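PDB 1WZ8: enoyl-CoA hydratase from Thermus thermophilus, which probably catalyses the reversible addition of water to the double bond of enoyl-CoA thioesters, as a hexameric member of the crotonase family. Local coordinates for residues V107-E112 / L124-A129. Sequence-based numbering, arbitrary orientation.
Sequences VVAAVE and LAADIA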
ATOM      1  N   VAL A 107       3.525   6.947 -24.988  1.00 10.08           N
ATOM      2  CA  VAL A 107       3.803   8.356 -25.237  1.00  9.68           C
ATOM      3  C   VAL A 107       5.307   8.575 -25.177  1.00 10.25           C
ATOM      4  O   VAL A 107       5.965   8.154 -24.229  1.00 10.47           O
ATOM      5  CB  VAL A 107       3.116   9.252 -24.174  1.00 10.56           C
ATOM      6  CG1 VAL A 107       3.468  10.723 -24.411  1.00 11.76           C
ATOM      7  CG2 VAL A 107       1.611   9.046 -24.220  1.00  9.48           C
ATOM      8  N   VAL A 108       5.845   9.230 -26.200  1.00  9.73           N
ATOM      9  CA  VAL A 108       7.267   9.513 -26.281  1.00 10.39           C
ATOM     10  C   VAL A 108       7.461  11.024 -26.267  1.00 10.51           C
ATOM     11  O   VAL A 108       6.696  11.754 -26.892  1.00 10.27           O
ATOM     12  CB  VAL A 108       7.872   8.969 -27.599  1.00 10.89           C
ATOM     13  CG1 VAL A 108       9.361   9.304 -27.669  1.00 12.90           C
ATOM     14  CG2 VAL A 108       7.650   7.463 -27.698  1.00 10.00           C
ATOM     15  N   ALA A 109       8.474  11.489 -25.547  1.00  9.79           N
ATOM     16  CA  ALA A 109       8.755  12.917 -25.488  1.00 11.51           C
ATOM     17  C   ALA A 109      10.126  13.224 -26.076  1.00 11.83           C
ATOM     18  O   ALA A 109      11.123  12.606 -25.705  1.00 11.45           O
ATOM     19  CB  ALA A 109       8.685  13.409 -24.047  1.00 10.22           C
ATOM     20  N   ALA A 110      10.171  14.170 -27.011  1.00 13.31           N
ATOM     21  CA  ALA A 110      11.433  14.585 -27.622  1.00 11.65           C
ATOM     22  C   ALA A 110      11.823  15.817 -26.819  1.00 12.20           C
ATOM     23  O   ALA A 110      11.449  16.938 -27.159  1.00 12.24           O
ATOM     24  CB  ALA A 110      11.223  14.944 -29.090  1.00 11.53           C
ATOM     25  N   VAL A 111      12.573  15.598 -25.746  1.00 11.83           N
ATOM     26  CA  VAL A 111      12.968  16.678 -24.848  1.00 11.26           C
ATOM     27  C   VAL A 111      14.202  17.432 -25.332  1.00 13.33           C
ATOM     28  O   VAL A 111      15.335  17.042 -25.059  1.00 13.16           O
ATOM     29  CB  VAL A 111      13.211  16.121 -23.438  1.00 12.22           C
ATOM     30  CG1 VAL A 111      13.230  17.248 -22.424  1.00 13.89           C
ATOM     31  CG2 VAL A 111      12.122  15.103 -23.098  1.00 11.97           C
ATOM     32  N   GLU A 112      13.956  18.530 -26.036  1.00 12.33           N
ATOM     33  CA  GLU A 112      15.017  19.356 -26.591  1.00 14.75           C
ATOM     34  C   GLU A 112      15.389  20.554 -25.727  1.00 14.83           C
ATOM     35  O   GLU A 112      14.521  21.304 -25.284  1.00 13.48           O
ATOM     36  CB  GLU A 112      14.604  19.866 -27.975  1.00 15.25           C
ATOM     37  CG  GLU A 112      14.325  18.783 -29.001  1.00 16.72           C
ATOM     38  CD  GLU A 112      13.717  19.342 -30.274  1.00 18.59           C
ATOM     39  OE1 GLU A 112      12.566  19.829 -30.224  1.00 17.44           O
ATOM     40  OE2 GLU A 112      14.393  19.303 -31.325  1.00 19.42           O
ATOM     41  N   LEU A 124       8.614  13.658 -18.071  1.00  9.45           N
ATOM     42  CA  LEU A 124       8.745  12.441 -17.278  1.00 10.24           C
ATOM     43  C   LEU A 124       7.464  11.615 -17.174  1.00 11.21           C
ATOM     44  O   LEU A 124       7.517  10.437 -16.825  1.00  9.37           O
ATOM     45  CB  LEU A 124       9.272  12.777 -15.880  1.00 11.55           C
ATOM     46  CG  LEU A 124      10.655  13.440 -15.846  1.00 12.47           C
ATOM     47  CD1 LEU A 124      11.142  13.533 -14.400  1.00 10.87           C
ATOM     48  CD2 LEU A 124      11.641  12.638 -16.699  1.00 10.33           C
ATOM     49  N   ALA A 125       6.315  12.217 -17.473  1.00 10.42           N
ATOM     50  CA  ALA A 125       5.060  11.472 -17.423  1.00  9.63           C
ATOM     51  C   ALA A 125       4.983  10.578 -18.656  1.00 10.41           C
ATOM     52  O   ALA A 125       4.294   9.549 -18.664  1.00 11.92           O
ATOM     53  CB  ALA A 125       3.870  12.430 -17.393  1.00 11.00           C
ATOM     54  N   ALA A 126       5.692  10.979 -19.707  1.00 10.23           N
ATOM     55  CA  ALA A 126       5.712  10.198 -20.935  1.00  9.69           C
ATOM     56  C   ALA A 126       6.339   8.853 -20.599  1.00  9.26           C
ATOM     57  O   ALA A 126       7.084   8.733 -19.629  1.00  9.82           O
ATOM     58  CB  ALA A 126       6.529  10.911 -22.006  1.00  8.04           C
ATOM     59  N   ASP A 127       6.040   7.844 -21.404  1.00  9.19           N
ATOM     60  CA  ASP A 127       6.578   6.513 -21.163  1.00 10.52           C
ATOM     61  C   ASP A 127       8.058   6.451 -21.486  1.00  9.86           C
ATOM     62  O   ASP A 127       8.832   5.803 -20.787  1.00  9.63           O
ATOM     63  CB  ASP A 127       5.803   5.504 -21.999  1.00 10.54           C
ATOM     64  CG  ASP A 127       4.335   5.486 -21.639  1.00 11.78           C
ATOM     65  OD1 ASP A 127       4.005   4.972 -20.551  1.00 11.64           O
ATOM     66  OD2 ASP A 127       3.522   6.002 -22.430  1.00 11.63           O
ATOM     67  N   ILE A 128       8.453   7.137 -22.552  1.00  9.43           N
ATOM     68  CA  ILE A 128       9.850   7.154 -22.947  1.00  9.15           C
ATOM     69  C   ILE A 128      10.240   8.580 -23.296  1.00  9.83           C
ATOM     70  O   ILE A 128       9.566   9.240 -24.084  1.00 11.33           O
ATOM     71  CB  ILE A 128      10.097   6.248 -24.174  1.00 10.51           C
ATOM     72  CG1 ILE A 128       9.791   4.791 -23.813  1.00  9.62           C
ATOM     73  CG2 ILE A 128      11.545   6.388 -24.639  1.00 10.95           C
ATOM     74  CD1 ILE A 128       9.972   3.814 -24.955  1.00 13.57           C
ATOM     75  N   ALA A 129      11.313   9.061 -22.683  1.00  9.74           N
ATOM     76  CA  ALA A 129      11.791  10.402 -22.966  1.00 10.05           C
ATOM     77  C   ALA A 129      13.168  10.282 -23.578  1.00 11.19           C
ATOM     78  O   ALA A 129      14.007   9.526 -23.093  1.00 10.61           O
ATOM     79  CB  ALA A 129      11.862  11.230 -21.683  1.00  8.76           C
TER
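Asp127 reaches across to the start of strand 107-111, where its carboxylate meets the backbone of Val107 and opens a parallel strand pair in the central sheet of the crotonase fold. Helix 118-125 lies within the connection between the two neighbouring strands, and the chain leaves helical geometry at Ala126 before entering strand 128-132. The Asp127 side chain crosses that of Val107 at about a right angle. With CG beside its own backbone N (chi1 -61°), the carboxylate swings to Val107, whose N-H binds the anti lone pair of OD2 at 2.7 Å. The same OD2 forms a salt bridge with Lys218, while OD1 pairs with Lys166 of a neighbouring subunit, so this buried carboxylate joins strand, helix 211-226 and hexamer interface; the two lysines probably favour its charged form. An asparagine here would probably weaken both lysine pairings, leaving two cationic groups without a full countercharge. Val107 O in turn receives the N-H of Ile128 at 3.2 Å, in the carbonyl plane, and a weak bond from Asp127 N, bent to 128° at the hydrogen. On one face of the sheet the methyl of Ala126 sits between the strand's alternate side chains, 3.9 Å from both Val107 CG1 and Ala109 CB; CG1 gets there by lying anti to Val107 N (chi1 177°). Further along this face Val111 CG2 touches Ala129 CB. The opposite face carries Val108 and Ile128, which meet loosely through CG2 and CB and pack against helix 195-207. Between the faces, Ile128 O accepts Ala109 N-H at 2.9 Å, with Val108 CA also approaching that oxygen to 3.2 Å in a CA-H...O contact.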